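Local atomic coordinates of multicopper oxidase (PDB entry 4E9X), a protein that probably couples the one-electron oxidation of substrates to the four-electron reduction of dioxygen to water, as multicopper oxidases do, using mononuclear and clustered copper centres. Residues P82-A85 with G86-Y89; C105-V109 with N110-G114; T146-S149 with A150-D153; D253-D256 with T257-T260. All coordinates share one frame; numbering follows the deposited sequence.

Interaction 1 of 4, residues P82-A85 with G86-Y89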
# COMPACT_ATOMS: atom_id res chain seq x y z
N PRO A 82 15.56 -27.87 5.61
CA PRO A 82 16.01 -27.21 4.39
C PRO A 82 16.80 -28.15 3.46
O PRO A 82 17.32 -29.19 3.88
CB PRO A 82 17.02 -26.19 4.93
CG PRO A 82 16.71 -25.99 6.37
CD PRO A 82 16.16 -27.29 6.84
N ILE A 83 16.91 -27.73 2.20
CA ILE A 83 17.75 -28.45 1.26
C ILE A 83 19.16 -27.94 1.40
O ILE A 83 19.49 -26.82 1.02
CB ILE A 83 17.24 -28.24 -0.19
CG1 ILE A 83 15.75 -28.50 -0.35
CG2 ILE A 83 18.09 -29.09 -1.16
CD1 ILE A 83 15.21 -28.01 -1.70
N GLU A 84 20.03 -28.75 2.05
CA GLU A 84 21.37 -28.30 2.31
C GLU A 84 22.18 -28.22 1.03
O GLU A 84 21.81 -28.80 0.00
CB GLU A 84 22.03 -29.28 3.30
CG GLU A 84 21.28 -29.42 4.63
CD GLU A 84 21.29 -28.17 5.50
OE1 GLU A 84 22.23 -27.32 5.41
OE2 GLU A 84 20.34 -27.97 6.30
N ALA A 85 23.30 -27.52 1.12
CA ALA A 85 24.19 -27.35 -0.01
C ALA A 85 24.60 -28.69 -0.59
O ALA A 85 25.05 -29.57 0.14
CB ALA A 85 25.41 -26.61 0.45
N GLY A 86 24.40 -28.82 -1.90
CA GLY A 86 24.74 -30.01 -2.68
C GLY A 86 23.64 -31.05 -2.65
O GLY A 86 23.74 -32.02 -3.40
N ASP A 87 22.60 -30.92 -1.84
CA ASP A 87 21.53 -31.92 -1.76
C ASP A 87 20.41 -31.62 -2.74
O ASP A 87 20.32 -30.58 -3.41
CB ASP A 87 20.96 -32.03 -0.33
CG ASP A 87 22.00 -32.64 0.61
OD1 ASP A 87 22.99 -33.26 0.15
OD2 ASP A 87 21.84 -32.53 1.84
N SER A 88 19.53 -32.63 -2.80
CA SER A 88 18.36 -32.57 -3.64
C SER A 88 17.10 -32.84 -2.83
O SER A 88 17.22 -33.39 -1.77
CB SER A 88 18.40 -33.57 -4.80
OG SER A 88 19.59 -33.31 -5.55
N TYR A 89 15.97 -32.47 -3.42
CA TYR A 89 14.66 -32.64 -2.81
C TYR A 89 13.57 -32.61 -3.87
O TYR A 89 13.69 -31.83 -4.82
CB TYR A 89 14.44 -31.52 -1.78
CG TYR A 89 13.24 -31.68 -0.89
CD1 TYR A 89 13.32 -32.35 0.31
CD2 TYR A 89 12.00 -31.15 -1.22
CE1 TYR A 89 12.20 -32.48 1.12
CE2 TYR A 89 10.89 -31.29 -0.41
CZ TYR A 89 10.97 -31.96 0.79
OH TYR A 89 9.86 -32.11 1.63
O HOH W 1 19.46 -31.50 2.56
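Ile-83 lies across the beta-carbon of Tyr-89 at about a right angle, its CG1 3.6 Å from Tyr-89 CB, a small apolar contact between the two limbs of a turn. The other branch, CG2, is anti to the backbone N of Ile-83 and rests 3.5 Å from the carbonyl O of Asp-87, so the two branches share the facing limb between them. Replacing Ile-83 by an alanine would probably open a gap beside Tyr-89 CB and leave that part of the returning strand without its apolar cover. Beyond this contact the chain reverses in a type II beta turn from Glu-84 to Asp-87, closed by the bond from Asp-87 N to Glu-84 O (2.9 Å, N-H...O angle 160°). Gly-86 takes the positive phi of 86° at the third turn position, where a beta-carbon would run into Ala-85 O. A water spans the mouth of the turn, accepting from Glu-84 N and donating to Asp-87 OD2 at 2.7 Å. Further out, Asn-51 ND2 holds Ile-83 O, and Ser-88 OG bonds to Thr-50 OG1. The whole is a surface beta turn leading into strand 88-94, which pairs antiparallel with strand 44-51, in a cupredoxin-type domain.

Interaction 2 of 4, residues C105-V109 with N110-G114. With CU (copper (II) ion), chain D; CU (copper (II) ion), chain J.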
# COMPACT_ATOMS: atom_id res chain seq x y z
N CYS A 105 12.25 -19.11 -2.74
CA CYS A 105 12.84 -19.76 -1.55
C CYS A 105 12.06 -19.33 -0.31
O CYS A 105 11.51 -18.24 -0.25
CB CYS A 105 14.31 -19.32 -1.46
SG CYS A 105 15.19 -20.20 -0.15
N HIS A 106 12.07 -20.19 0.71
CA HIS A 106 11.49 -19.82 2.00
C HIS A 106 12.48 -19.96 3.16
O HIS A 106 12.06 -20.02 4.32
CB HIS A 106 10.20 -20.62 2.25
CG HIS A 106 9.10 -19.81 2.86
ND1 HIS A 106 9.16 -19.35 4.15
CD2 HIS A 106 7.91 -19.39 2.37
CE1 HIS A 106 8.07 -18.67 4.42
NE2 HIS A 106 7.27 -18.68 3.36
N VAL A 107 13.78 -19.98 2.87
CA VAL A 107 14.85 -19.93 3.83
C VAL A 107 15.41 -18.47 3.81
O VAL A 107 15.64 -17.92 2.71
CB VAL A 107 15.99 -20.89 3.46
CG1 VAL A 107 17.18 -20.65 4.39
CG2 VAL A 107 15.55 -22.34 3.49
N ASN A 108 15.65 -17.93 4.98
CA ASN A 108 16.30 -16.62 5.06
C ASN A 108 15.65 -15.61 4.12
O ASN A 108 16.31 -14.91 3.34
CB ASN A 108 17.80 -16.84 4.72
CG ASN A 108 18.60 -17.49 5.84
OD1 ASN A 108 18.13 -17.46 7.01
ND2 ASN A 108 19.81 -18.06 5.68
N VAL A 109 14.33 -15.59 4.05
CA VAL A 109 13.63 -14.91 2.96
C VAL A 109 13.92 -13.43 2.79
O VAL A 109 13.89 -12.93 1.66
CB VAL A 109 12.10 -15.11 3.06
CG1 VAL A 109 11.84 -16.62 3.15
CG2 VAL A 109 11.44 -14.36 4.19
N ASN A 110 14.14 -12.72 3.89
CA ASN A 110 14.46 -11.29 3.79
C ASN A 110 15.62 -11.07 2.85
O ASN A 110 15.62 -10.11 2.09
CB ASN A 110 14.71 -10.68 5.18
CG ASN A 110 15.85 -11.32 5.94
OD1 ASN A 110 15.76 -12.52 6.27
ND2 ASN A 110 16.91 -10.59 6.17
N GLU A 111 16.62 -11.96 2.89
CA GLU A 111 17.75 -11.82 1.98
C GLU A 111 17.51 -12.57 0.70
O GLU A 111 17.71 -12.04 -0.42
CB GLU A 111 19.04 -12.33 2.66
CG GLU A 111 20.23 -12.19 1.72
CD GLU A 111 21.49 -12.95 2.06
OE1 GLU A 111 21.59 -13.50 3.17
OE2 GLU A 111 22.38 -12.97 1.15
N HIS A 112 17.13 -13.87 0.76
CA HIS A 112 17.12 -14.70 -0.44
C HIS A 112 16.06 -14.22 -1.43
O HIS A 112 16.33 -14.21 -2.64
CB HIS A 112 16.93 -16.18 -0.04
CG HIS A 112 18.16 -16.79 0.58
ND1 HIS A 112 18.32 -18.17 0.63
CD2 HIS A 112 19.21 -16.20 1.21
CE1 HIS A 112 19.47 -18.42 1.26
NE2 HIS A 112 20.01 -17.26 1.61
N VAL A 113 14.86 -13.89 -0.93
CA VAL A 113 13.80 -13.39 -1.78
C VAL A 113 13.98 -11.89 -1.96
O VAL A 113 13.79 -11.37 -3.06
CB VAL A 113 12.39 -13.74 -1.26
CG1 VAL A 113 11.32 -13.18 -2.16
CG2 VAL A 113 12.28 -15.27 -1.13
N GLY A 114 14.39 -11.18 -0.92
CA GLY A 114 14.49 -9.71 -1.03
C GLY A 114 15.59 -9.25 -1.99
O GLY A 114 15.35 -8.29 -2.75
CU CU D . 17.31 -19.57 -0.38
CU CU J . 5.40 -17.83 3.25
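Cys-105 and His-112 converge on one copper ion from the two ends of the Cys-to-His loop that, in cupredoxin domains, frames a type 1 copper site. Cys-105 SG, anti to its own backbone N (chi1 -173°), reaches the metal at 2.2 Å, and His-112 ND1 binds it at 2.0 Å; His-57 and Met-118 complete the site. The thiolate sulfur stands at the edge of the imidazole, near its plane. Over one face of the same ring sits Asn-108 CB, 3.9 Å from the ring centroid, a CH-pi contact in which the two side chains run alongside each other while amide and ring planes are 84° apart. Asn-108 occupies the N-cap position of the short helix, and its carbonyl O takes a nearly straight bond from His-112 N, which fixes the backbone from which the ligand ring projects. Between the two type 1 ligands, His-106 turns the other way and binds a second copper through NE2, together with His-206 and His-252 of a neighbouring subunit. The sulfur is itself steadied from within the loop: Val-107 N donates to Cys-105 SG over 3.3 Å, at an N-H...S angle of 165°.

Interaction 3 of 4, residues T146-S149 with A150-D153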
# COMPACT_ATOMS: atom_id res chain seq x y z
N THR A 146 13.45 -5.13 -5.54
CA THR A 146 14.38 -4.07 -5.16
C THR A 146 15.74 -4.66 -4.80
O THR A 146 15.87 -5.85 -4.52
CB THR A 146 13.87 -3.18 -3.99
OG1 THR A 146 13.99 -3.92 -2.77
CG2 THR A 146 12.41 -2.80 -4.22
N TRP A 147 16.76 -3.81 -4.75
CA TRP A 147 18.14 -4.28 -4.59
C TRP A 147 18.87 -3.32 -3.66
O TRP A 147 18.64 -2.13 -3.71
CB TRP A 147 18.91 -4.33 -5.91
CG TRP A 147 18.15 -5.12 -6.95
CD1 TRP A 147 17.17 -4.61 -7.78
CD2 TRP A 147 18.25 -6.50 -7.25
NE1 TRP A 147 16.66 -5.63 -8.60
CE2 TRP A 147 17.32 -6.79 -8.28
CE3 TRP A 147 19.06 -7.54 -6.72
CZ2 TRP A 147 17.17 -8.08 -8.82
CZ3 TRP A 147 18.88 -8.80 -7.29
CH2 TRP A 147 17.96 -9.08 -8.31
N GLU A 148 19.78 -3.87 -2.86
CA GLU A 148 20.58 -3.08 -1.91
C GLU A 148 22.03 -3.12 -2.35
O GLU A 148 22.69 -4.15 -2.17
CB GLU A 148 20.46 -3.70 -0.51
CG GLU A 148 19.00 -3.65 -0.04
CD GLU A 148 18.68 -4.58 1.09
OE1 GLU A 148 19.66 -5.19 1.58
OE2 GLU A 148 17.54 -4.75 1.52
N SER A 149 22.55 -2.08 -2.96
CA SER A 149 23.88 -2.18 -3.57
C SER A 149 24.97 -2.51 -2.55
O SER A 149 25.98 -3.12 -2.97
CB SER A 149 24.23 -0.88 -4.32
OG SER A 149 24.42 0.21 -3.44
N ALA A 150 24.80 -2.14 -1.29
CA ALA A 150 25.89 -2.42 -0.35
C ALA A 150 26.18 -3.90 -0.18
O ALA A 150 27.27 -4.28 0.27
CB ALA A 150 25.56 -1.84 1.02
N VAL A 151 25.18 -4.72 -0.46
CA VAL A 151 25.41 -6.18 -0.27
C VAL A 151 25.44 -6.92 -1.59
O VAL A 151 25.27 -8.16 -1.61
CB VAL A 151 24.36 -6.78 0.69
CG1 VAL A 151 24.52 -6.01 2.00
CG2 VAL A 151 22.92 -6.75 0.15
N ALA A 152 25.67 -6.22 -2.69
CA ALA A 152 25.69 -6.89 -3.99
C ALA A 152 26.66 -8.05 -4.06
O ALA A 152 26.43 -9.04 -4.77
CB ALA A 152 26.02 -5.87 -5.10
N ASP A 153 27.81 -7.90 -3.41
CA ASP A 153 28.92 -8.83 -3.68
C ASP A 153 29.09 -9.83 -2.55
O ASP A 153 30.16 -10.47 -2.48
CB ASP A 153 30.28 -8.15 -3.86
CG ASP A 153 31.37 -8.98 -4.53
OD1 ASP A 153 31.11 -10.03 -5.16
OD2 ASP A 153 32.58 -8.59 -4.43
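Glu-148 and Val-151 lie side by side and point the same way, the carboxylate OE1 of Glu-148 standing 3.9 Å from Val-151 CG2. Leading up to them, Thr-146 and Trp-147 belong to strand 138-147, where the indole NE1 of Trp-147 bonds to Ser-169 OG and its ring meets Tyr-23 edge-to-face. At Glu-148 the side chain is extended beyond CG (chi2 162°), which carries OE1 past the valine methyl to the backbone N of Gly-159. Its carbonyl O accepts from Val-151 N at 3.1 Å, the donor lying 42° out of the carbonyl plane, and also takes a bond from Tyr-23 OH. Val-151 CG2 packs 3.5 Å from this same oxygen, an apolar methyl beside a polar atom that already has two donors. Ser-149 carries the turn one residue further: Ala-152 N donates to its carbonyl O with an N-H...O angle of 167°, although the donor stands well above the carbonyl plane. The hydroxyl of Ser-149 turns elsewhere, to Asp-166 OD2. Two successive i-to-i+3 backbone bonds thus wind a short 3-10-like turn as the chain leaves a strand of the second cupredoxin-type domain.

Interaction 4 of 4, residues D253-D256 with T257-T260. With CU (copper (II) ion), chain S.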
# COMPACT_ATOMS: atom_id res chain seq x y z
N ASP A 253 6.75 2.13 -12.62
CA ASP A 253 6.45 2.31 -11.19
C ASP A 253 6.39 3.81 -10.94
O ASP A 253 7.33 4.56 -11.27
CB ASP A 253 7.53 1.60 -10.39
CG ASP A 253 7.35 1.61 -8.90
OD1 ASP A 253 6.44 2.26 -8.37
OD2 ASP A 253 8.19 0.93 -8.24
N HIS A 254 5.30 4.25 -10.34
CA HIS A 254 5.09 5.69 -10.07
C HIS A 254 5.63 6.11 -8.73
O HIS A 254 5.54 7.31 -8.35
CB HIS A 254 3.59 5.97 -10.20
CG HIS A 254 3.26 7.38 -10.62
ND1 HIS A 254 3.50 8.54 -9.88
CD2 HIS A 254 2.64 7.83 -11.73
CE1 HIS A 254 3.06 9.59 -10.55
NE2 HIS A 254 2.52 9.22 -11.71
N VAL A 255 6.16 5.21 -7.90
CA VAL A 255 6.75 5.61 -6.62
C VAL A 255 8.01 6.39 -6.93
O VAL A 255 8.95 5.84 -7.55
CB VAL A 255 7.05 4.40 -5.72
CG1 VAL A 255 7.81 4.82 -4.48
CG2 VAL A 255 5.71 3.66 -5.40
N ASP A 256 8.05 7.66 -6.55
CA ASP A 256 9.10 8.59 -7.03
C ASP A 256 10.51 8.10 -6.79
O ASP A 256 11.33 8.23 -7.71
CB ASP A 256 8.89 9.95 -6.36
CG ASP A 256 7.47 10.47 -6.50
OD1 ASP A 256 6.43 9.76 -6.63
OD2 ASP A 256 7.37 11.70 -6.49
N THR A 257 10.84 7.59 -5.60
CA THR A 257 12.21 7.15 -5.38
C THR A 257 12.56 5.89 -6.14
O THR A 257 13.74 5.55 -6.28
CB THR A 257 12.46 6.91 -3.87
OG1 THR A 257 11.50 5.92 -3.52
CG2 THR A 257 12.24 8.12 -3.01
N HIS A 258 11.60 5.16 -6.72
CA HIS A 258 11.90 3.93 -7.44
C HIS A 258 12.31 4.18 -8.88
O HIS A 258 12.80 3.23 -9.49
CB HIS A 258 10.64 3.04 -7.46
CG HIS A 258 10.33 2.53 -6.08
ND1 HIS A 258 9.37 1.59 -5.85
CD2 HIS A 258 10.88 2.82 -4.86
CE1 HIS A 258 9.31 1.31 -4.56
NE2 HIS A 258 10.23 2.05 -3.93
N VAL A 259 12.13 5.42 -9.40
CA VAL A 259 12.64 5.65 -10.77
C VAL A 259 14.01 6.31 -10.68
O VAL A 259 14.40 7.27 -11.34
CB VAL A 259 11.67 6.45 -11.64
CG1 VAL A 259 10.46 5.52 -11.92
CG2 VAL A 259 11.21 7.72 -11.02
N THR A 260 14.81 5.71 -9.82
CA THR A 260 16.21 6.11 -9.65
C THR A 260 17.06 4.83 -9.66
O THR A 260 16.54 3.71 -9.51
CB THR A 260 16.45 6.90 -8.35
OG1 THR A 260 16.24 6.05 -7.18
CG2 THR A 260 15.54 8.12 -8.22
CU CU S . 1.60 10.48 -13.07
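The polar core is a histidine-carboxylate hydrogen bond: His-258 ND1 donates to Asp-253 OD2 over 2.7 Å, with an N-H...O angle of 155°. The oxygen lies in the ring plane, whereas the nitrogen comes to it on the syn side, 30° out of the carboxylate plane; the two flat groups are 80° apart. Asp-253 OD1 accepts from Val-255 N at 3.0 Å, forming an Asx turn, so the two carboxylate oxygens hold different parts of the loop. With an alanine at Asp-253, His-258 ND1 would probably lose its acceptor, leaving the ring less firmly fixed in its rotation, and the Asx turn its carboxylate.

The apolar contact is a CH-pi one. Val-255 CG1, anti to the backbone N, sits over the centre of the His-258 ring, 3.6 Å from its centroid. Ring rotation is thereby restrained at an edge by the carboxylate and over a face by the methyl.

Backbone bonds wind the segment into a 3-10 turn, with His-258 N donating to Val-255 O at 2.9 Å and a weak bond from Val-259 N to Asp-256 O. Thr-260 OG1 closes back on Thr-257 O at 2.7 Å.

His-254 NE2 binds copper, with His-62 and His-104 of a neighbouring subunit. The contact starts on the last residue of strand 248-253 and runs into the loop, which lies against strand 201-205, where His-201 and Ala-202 also bond to Asp-253, before strand 270-275 begins.

In the fold
From the N terminus the four contacts come in series, none nested in or crossing another. Interaction 1 closes the turn that opens strand 88-94, at the surface of the first domain. After strand 101-104, interaction 2 joins the copper-binding loop to helix 109-115; its nearest atoms are about 4 Å from interaction 1. Interaction 3 turns the chain after strand 138-147 in the second domain, and approaches interaction 2 to about 3 Å between nearest atoms. Interaction 4 shapes the loop between strands 248-253 and 270-275, about 38 Å from interaction 1 between centres. Across the trimer, the loops of interactions 2 and 4 meet, where Val-109 packs on Val-259 of another subunit.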